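Local coordinates for protein erythromycin C-12 hydroxylase (Saccharopolyspora erythraea, PDB 2JJO) that hydroxylates the macrolactone ring of erythromycin D at C-12, using heme, molecular oxygen and NADPH, to give erythromycin C in antibiotic biosynthesis, at residues L169-M174 and R387-I392; Y284-P289 and W315-N320. The protein carries 1 engineered substitution. One frame throughout, in Å; residues are numbered along the deposited sequence.

Contact 1: L169-M174 and R387-I392; sequences LVDIQM and RHFEQI. With EY5 (Erythromycin D), chain C.
Q391 reaches from the loop 387-392 to the end of helix 159-170 and carries all the direct hydrogen bonding across the contact. CG lies between the backbone N and the carbonyl carbon (chi1 63°), and the chain beyond it is extended, which delivers the amide to the carbonyls where the helix gives way to the loop. NE2 gives nearly straight bonds to V170 O at 3.1 Å and, notably short, to I172 O at 2.6 Å. Both acceptors lie close to the plane of the Q391 amide. The bonds differ at the carbonyl end: NE2 stands 37° out of the plane of the V170 carbonyl, off its lone pairs, but only 17° from that of I172. On the oxygen side, a water takes the N-H of M174 and probably donates to Q391 OE1, 2.8 Å away.

Apolar packing flanks this amide. The CE methyl of M174, turned by a bend at the last torsion, meets I392 CG1 at 3.6 Å. V170 CG1 approaches F389 CD1 at 4.0 Å, the two side chains crossing at about a right angle. At the edge of that ring sits OD1 of D171, whose carboxylate forms a salt bridge with R397.

The third set of contacts is with erythromycin D. I172 CG2 and I392 CD1 each lie 3.7 Å from C27, the C-methyl on the ring of the amino sugar. M174 SD sits 3.6 Å from C25 of the same sugar, while L169 CD2 touches the macrolactone methyl C32.

With both N-H groups engaged by carbonyls, the NE2 and OE1 ends of the Q391 amide are unambiguous. Its grip ties the end of helix 159-170 to the loop, and on this side the substrate meets mainly methyls and a sulfur, while its hydrogen bonds go to H88, E89 and Q292.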
# COMPACT_ATOMS: atom_id res chain seq x y z
N LEU A 169 -14.12 0.34 2.24
CA LEU A 169 -13.27 -0.53 3.02
C LEU A 169 -12.33 0.31 3.90
O LEU A 169 -12.24 0.08 5.10
CB LEU A 169 -12.48 -1.48 2.12
CG LEU A 169 -11.47 -2.44 2.78
CD1 LEU A 169 -12.18 -3.48 3.65
CD2 LEU A 169 -10.59 -3.13 1.73
N VAL A 170 -11.65 1.29 3.29
CA VAL A 170 -10.66 2.10 4.01
C VAL A 170 -11.29 2.89 5.15
O VAL A 170 -10.62 3.12 6.17
CB VAL A 170 -9.83 3.02 3.05
CG1 VAL A 170 -9.09 4.09 3.82
CG2 VAL A 170 -8.85 2.17 2.28
N ASP A 171 -12.57 3.26 4.98
CA ASP A 171 -13.32 4.01 6.01
C ASP A 171 -14.31 3.16 6.87
O ASP A 171 -15.11 3.72 7.60
CB ASP A 171 -14.09 5.20 5.38
CG ASP A 171 -13.19 6.13 4.54
OD1 ASP A 171 -11.98 5.87 4.38
OD2 ASP A 171 -13.72 7.15 4.03
N ILE A 172 -14.21 1.84 6.79
CA ILE A 172 -15.05 0.93 7.58
C ILE A 172 -14.95 1.27 9.08
O ILE A 172 -13.86 1.59 9.58
CB ILE A 172 -14.68 -0.54 7.26
CG1 ILE A 172 -15.86 -1.47 7.54
CG2 ILE A 172 -13.34 -1.00 7.94
CD1 ILE A 172 -15.68 -2.79 6.95
N GLN A 173 -16.09 1.26 9.78
CA GLN A 173 -16.05 1.52 11.23
C GLN A 173 -15.25 0.37 11.87
O GLN A 173 -15.52 -0.78 11.62
CB GLN A 173 -17.44 1.62 11.85
CG GLN A 173 -17.47 2.43 13.17
CD GLN A 173 -17.11 1.55 14.37
OE1 GLN A 173 -17.70 0.47 14.54
NE2 GLN A 173 -16.14 1.99 15.19
N MET A 174 -14.27 0.73 12.69
CA MET A 174 -13.29 -0.22 13.17
C MET A 174 -12.78 0.30 14.51
O MET A 174 -12.53 1.48 14.67
CB MET A 174 -12.14 -0.30 12.16
CG MET A 174 -10.91 -1.10 12.61
SD MET A 174 -9.64 -1.21 11.36
CE MET A 174 -8.74 0.31 11.51
N ARG A 387 -7.66 16.83 3.52
CA ARG A 387 -8.11 16.11 4.70
C ARG A 387 -7.34 14.82 4.65
O ARG A 387 -7.26 14.17 3.58
CB ARG A 387 -9.63 15.86 4.65
CG ARG A 387 -10.49 17.17 4.80
CD ARG A 387 -10.49 17.77 6.24
NE ARG A 387 -11.35 18.96 6.42
CZ ARG A 387 -10.94 20.23 6.30
NH1 ARG A 387 -9.66 20.49 5.97
NH2 ARG A 387 -11.80 21.24 6.51
N HIS A 388 -6.71 14.49 5.77
CA HIS A 388 -5.99 13.23 5.95
C HIS A 388 -6.95 12.04 6.19
O HIS A 388 -8.03 12.19 6.82
CB HIS A 388 -5.07 13.38 7.16
CG HIS A 388 -3.86 14.22 6.90
ND1 HIS A 388 -2.58 13.73 7.02
CD2 HIS A 388 -3.73 15.52 6.54
CE1 HIS A 388 -1.71 14.68 6.72
NE2 HIS A 388 -2.38 15.78 6.43
N PHE A 389 -6.56 10.85 5.72
CA PHE A 389 -7.27 9.62 6.13
C PHE A 389 -7.16 9.43 7.64
O PHE A 389 -6.09 9.64 8.22
CB PHE A 389 -6.74 8.38 5.39
CG PHE A 389 -7.00 8.39 3.92
CD1 PHE A 389 -8.25 8.02 3.42
CD2 PHE A 389 -5.98 8.67 3.00
CE1 PHE A 389 -8.50 8.00 2.03
CE2 PHE A 389 -6.22 8.62 1.60
CZ PHE A 389 -7.48 8.30 1.12
N GLU A 390 -8.26 9.03 8.27
CA GLU A 390 -8.31 8.85 9.73
C GLU A 390 -7.68 7.51 10.18
O GLU A 390 -7.14 7.38 11.30
CB GLU A 390 -9.78 8.95 10.28
CG GLU A 390 -10.41 10.38 10.29
CD GLU A 390 -9.80 11.37 11.31
OE1 GLU A 390 -9.43 11.00 12.46
OE2 GLU A 390 -9.71 12.57 10.96
N GLN A 391 -7.71 6.52 9.30
CA GLN A 391 -7.30 5.18 9.69
C GLN A 391 -6.69 4.39 8.54
O GLN A 391 -6.83 4.76 7.37
CB GLN A 391 -8.50 4.42 10.27
CG GLN A 391 -9.64 4.19 9.26
CD GLN A 391 -10.76 3.39 9.88
OE1 GLN A 391 -10.93 3.41 11.11
NE2 GLN A 391 -11.54 2.72 9.06
N ILE A 392 -6.02 3.31 8.90
CA ILE A 392 -5.55 2.28 7.99
C ILE A 392 -4.38 2.72 7.10
O ILE A 392 -3.34 2.05 7.05
CB ILE A 392 -6.71 1.63 7.16
CG1 ILE A 392 -7.73 0.97 8.11
CG2 ILE A 392 -6.18 0.57 6.20
CD1 ILE A 392 -8.96 0.35 7.40
O1 EY5 C . -5.41 -5.33 0.06
C1 EY5 C . -5.16 -6.32 0.76
O2 EY5 C . -3.82 -6.81 0.87
C13 EY5 C . -2.81 -6.22 0.05
C36 EY5 C . -1.92 -7.33 -0.48
C37 EY5 C . -2.72 -8.42 -1.14
C12 EY5 C . -2.04 -5.24 0.93
C35 EY5 C . -1.83 -5.81 2.34
C11 EY5 C . -2.75 -3.88 1.00
O12 EY5 C . -2.81 -3.21 -0.29
C10 EY5 C . -2.11 -2.90 1.99
C34 EY5 C . -0.67 -2.55 1.55
C2 EY5 C . -6.13 -7.16 1.57
C30 EY5 C . -7.07 -7.86 0.59
C3 EY5 C . -6.85 -6.37 2.67
O3 EY5 C . -7.53 -7.34 3.49
C14 EY5 C . -8.83 -7.04 3.95
O4 EY5 C . -8.76 -6.95 5.38
C18 EY5 C . -8.46 -8.15 6.09
C21 EY5 C . -8.42 -7.82 7.59
C17 EY5 C . -9.55 -9.15 5.78
O6 EY5 C . -9.29 -10.38 6.48
C16 EY5 C . -9.75 -9.42 4.27
C19 EY5 C . -11.01 -10.27 4.09
O5 EY5 C . -8.67 -10.22 3.78
C15 EY5 C . -9.83 -8.11 3.48
C4 EY5 C . -5.89 -5.47 3.49
C31 EY5 C . -5.12 -6.28 4.56
C5 EY5 C . -6.62 -4.24 4.04
C6 EY5 C . -6.55 -2.99 3.13
C32 EY5 C . -7.60 -1.97 3.55
O10 EY5 C . -6.90 -3.36 1.77
C7 EY5 C . -5.13 -2.40 3.28
C8 EY5 C . -4.50 -1.69 2.08
C33 EY5 C . -5.06 -0.26 1.96
C9 EY5 C . -3.00 -1.67 2.16
O11 EY5 C . -2.45 -0.60 2.30
O7 EY5 C . -6.11 -3.82 5.30
C22 EY5 C . -6.96 -4.12 6.40
O9 EY5 C . -8.21 -3.44 6.34
C26 EY5 C . -9.08 -3.78 7.43
C27 EY5 C . -10.40 -3.10 7.19
C25 EY5 C . -8.45 -3.38 8.77
C24 EY5 C . -7.03 -3.97 8.89
N1 EY5 C . -6.26 -3.60 10.12
C29 EY5 C . -6.93 -4.14 11.31
C28 EY5 C . -5.98 -2.17 10.32
C23 EY5 C . -6.22 -3.64 7.65
O8 EY5 C . -4.93 -4.27 7.72
O HOH W 1 -13.52 3.52 12.11

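Contact 2: Y284-P289 and W315-N320; sequences YRPPFP and WVLSAN. With EY5 (Erythromycin D), chain C.
The side chains of P286 and L317 cross at about a right angle, CD of P286 meeting L317 CD1 at 3.7 Å. The leucine's CG is anti to the backbone N (chi1 174°), sending the branch toward that ring. N320 and P286 extend toward each other from opposite directions, N320 ND2 lying 3.8 Å from P286 CG; this amide is held by R283 O and S345 OG. Three residues on, P289 CB packs on L317 CB at 3.7 Å. P289 O bonds L317 N at 3.0 Å, with an N-H...O angle of 167°, and so occupies an amide in the first turn of helix 316-320. The W315 indole, just before that helix, has CE3 3.9 Å from P289 O.

F288 is instead applied to the substrate: one face of its ring carries C10 of erythromycin D 3.6 Å above its centre. The substrate's O11 comes within 3.1 Å of F288 CD1, and O8 lies at the ring edge, in plane.

This pairs the loop after the K helix (274-284) with the short K' helix (316-320) of the cytochrome P450 fold, a loop that corresponds to substrate recognition site 5 of P450s, consistent with F288 touching the substrate and heme-contacting P287 beside it.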
# COMPACT_ATOMS: atom_id res chain seq x y z
N TYR A 284 9.76 7.57 4.59
CA TYR A 284 9.37 8.71 5.41
C TYR A 284 7.88 8.65 5.72
O TYR A 284 7.48 8.86 6.85
CB TYR A 284 9.70 10.01 4.64
CG TYR A 284 9.72 11.27 5.47
CD1 TYR A 284 10.69 11.46 6.47
CD2 TYR A 284 8.81 12.31 5.21
CE1 TYR A 284 10.72 12.63 7.20
CE2 TYR A 284 8.84 13.47 5.94
CZ TYR A 284 9.79 13.61 6.92
OH TYR A 284 9.82 14.74 7.65
N ARG A 285 7.05 8.35 4.72
CA ARG A 285 5.62 8.28 4.94
C ARG A 285 5.04 7.01 4.28
O ARG A 285 4.46 7.08 3.21
CB ARG A 285 4.94 9.56 4.37
CG ARG A 285 5.04 10.75 5.29
CD ARG A 285 4.76 12.04 4.56
NE ARG A 285 4.46 13.08 5.53
CZ ARG A 285 4.78 14.36 5.41
NH1 ARG A 285 5.39 14.79 4.30
NH2 ARG A 285 4.45 15.22 6.39
N PRO A 286 5.24 5.83 4.91
CA PRO A 286 4.70 4.58 4.33
C PRO A 286 3.19 4.65 4.19
O PRO A 286 2.50 4.93 5.17
CB PRO A 286 5.11 3.50 5.37
CG PRO A 286 5.33 4.35 6.69
CD PRO A 286 5.99 5.57 6.15
N PRO A 287 2.67 4.40 2.99
CA PRO A 287 1.20 4.35 2.77
C PRO A 287 0.45 3.43 3.76
O PRO A 287 -0.63 3.77 4.21
CB PRO A 287 1.08 3.82 1.34
CG PRO A 287 2.38 4.40 0.66
CD PRO A 287 3.43 4.21 1.73
N PHE A 288 1.02 2.27 4.06
CA PHE A 288 0.44 1.28 4.95
C PHE A 288 1.41 1.23 6.16
O PHE A 288 2.46 0.59 6.09
CB PHE A 288 0.43 -0.09 4.22
CG PHE A 288 -0.41 -1.14 4.86
CD1 PHE A 288 -1.71 -0.87 5.30
CD2 PHE A 288 0.09 -2.44 5.00
CE1 PHE A 288 -2.50 -1.86 5.89
CE2 PHE A 288 -0.70 -3.45 5.56
CZ PHE A 288 -2.00 -3.17 6.00
N PRO A 289 1.10 1.99 7.22
CA PRO A 289 2.04 2.21 8.31
C PRO A 289 2.13 1.06 9.33
O PRO A 289 3.03 1.06 10.15
CB PRO A 289 1.48 3.48 8.99
CG PRO A 289 -0.05 3.32 8.77
CD PRO A 289 -0.18 2.71 7.40
N TRP A 315 4.55 -1.87 13.53
CA TRP A 315 4.55 -0.48 13.07
C TRP A 315 5.70 -0.23 12.13
O TRP A 315 6.81 0.15 12.57
CB TRP A 315 4.64 0.48 14.26
CG TRP A 315 3.32 0.65 14.96
CD1 TRP A 315 2.87 -0.07 16.04
CD2 TRP A 315 2.27 1.57 14.62
NE1 TRP A 315 1.61 0.35 16.40
CE2 TRP A 315 1.22 1.37 15.56
CE3 TRP A 315 2.11 2.54 13.62
CZ2 TRP A 315 0.03 2.10 15.53
CZ3 TRP A 315 0.92 3.29 13.59
CH2 TRP A 315 -0.10 3.08 14.54
N VAL A 316 5.46 -0.47 10.84
CA VAL A 316 6.41 -0.09 9.78
C VAL A 316 6.78 1.39 9.89
O VAL A 316 7.95 1.77 9.73
CB VAL A 316 5.87 -0.39 8.36
CG1 VAL A 316 6.85 0.09 7.26
CG2 VAL A 316 5.65 -1.88 8.18
N LEU A 317 5.79 2.23 10.18
CA LEU A 317 6.03 3.66 10.30
C LEU A 317 7.02 3.96 11.42
O LEU A 317 7.91 4.82 11.26
CB LEU A 317 4.74 4.44 10.56
CG LEU A 317 4.91 5.94 10.84
CD1 LEU A 317 5.47 6.68 9.63
CD2 LEU A 317 3.57 6.52 11.19
N SER A 318 6.86 3.26 12.55
CA SER A 318 7.79 3.46 13.67
C SER A 318 9.18 2.91 13.37
O SER A 318 10.17 3.58 13.65
CB SER A 318 7.22 2.89 14.97
OG SER A 318 8.18 3.03 16.02
N ALA A 319 9.26 1.73 12.75
CA ALA A 319 10.53 1.13 12.31
C ALA A 319 11.32 2.04 11.38
O ALA A 319 12.56 2.13 11.49
CB ALA A 319 10.25 -0.24 11.59
N ASN A 320 10.61 2.66 10.42
CA ASN A 320 11.23 3.59 9.46
C ASN A 320 11.76 4.86 10.09
O ASN A 320 12.61 5.50 9.50
CB ASN A 320 10.24 4.02 8.38
CG ASN A 320 9.87 2.88 7.42
OD1 ASN A 320 10.37 1.74 7.51
ND2 ASN A 320 8.96 3.19 6.49
O1 EY5 C . -5.41 -5.33 0.06
C1 EY5 C . -5.16 -6.32 0.76
O2 EY5 C . -3.82 -6.81 0.87
C13 EY5 C . -2.81 -6.22 0.05
C36 EY5 C . -1.92 -7.33 -0.48
C37 EY5 C . -2.72 -8.42 -1.14
C12 EY5 C . -2.04 -5.24 0.93
C35 EY5 C . -1.83 -5.81 2.34
C11 EY5 C . -2.75 -3.88 1.00
O12 EY5 C . -2.81 -3.21 -0.29
C10 EY5 C . -2.11 -2.90 1.99
C34 EY5 C . -0.67 -2.55 1.55
C2 EY5 C . -6.13 -7.16 1.57
C30 EY5 C . -7.07 -7.86 0.59
C3 EY5 C . -6.85 -6.37 2.67
O3 EY5 C . -7.53 -7.34 3.49
C14 EY5 C . -8.83 -7.04 3.95
O4 EY5 C . -8.76 -6.95 5.38
C18 EY5 C . -8.46 -8.15 6.09
C21 EY5 C . -8.42 -7.82 7.59
C17 EY5 C . -9.55 -9.15 5.78
O6 EY5 C . -9.29 -10.38 6.48
C16 EY5 C . -9.75 -9.42 4.27
C19 EY5 C . -11.01 -10.27 4.09
O5 EY5 C . -8.67 -10.22 3.78
C15 EY5 C . -9.83 -8.11 3.48
C4 EY5 C . -5.89 -5.47 3.49
C31 EY5 C . -5.12 -6.28 4.56
C5 EY5 C . -6.62 -4.24 4.04
C6 EY5 C . -6.55 -2.99 3.13
C32 EY5 C . -7.60 -1.97 3.55
O10 EY5 C . -6.90 -3.36 1.77
C7 EY5 C . -5.13 -2.40 3.28
C8 EY5 C . -4.50 -1.69 2.08
C33 EY5 C . -5.06 -0.26 1.96
C9 EY5 C . -3.00 -1.67 2.16
O11 EY5 C . -2.45 -0.60 2.30
O7 EY5 C . -6.11 -3.82 5.30
C22 EY5 C . -6.96 -4.12 6.40
O9 EY5 C . -8.21 -3.44 6.34
C26 EY5 C . -9.08 -3.78 7.43
C27 EY5 C . -10.40 -3.10 7.19
C25 EY5 C . -8.45 -3.38 8.77
C24 EY5 C . -7.03 -3.97 8.89
N1 EY5 C . -6.26 -3.60 10.12
C29 EY5 C . -6.93 -4.14 11.31
C28 EY5 C . -5.98 -2.17 10.32
C23 EY5 C . -6.22 -3.64 7.65
O8 EY5 C . -4.93 -4.27 7.72

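How the contacts relate
Contacts 1 and 2 have centres 16 Å apart, yet they touch directly: I392 O packs 3.2 Å from P289 CD and 3.8 Å from F288 CD1. Along the chain, both segments of contact 2 fall between those of contact 1. Erythromycin D bridges them, with 169-174 and 387-392 lining its amino sugar and a macrolactone methyl, and F288 covering the macrolactone near C10 and O11. The substrate-binding Q292 lies near both, about 7 Å from M174 and about 6 Å from F288, side chain to side chain. Toward the heme they differ: the F288 side chain is about 4 Å from it, that of I392 about 11 Å.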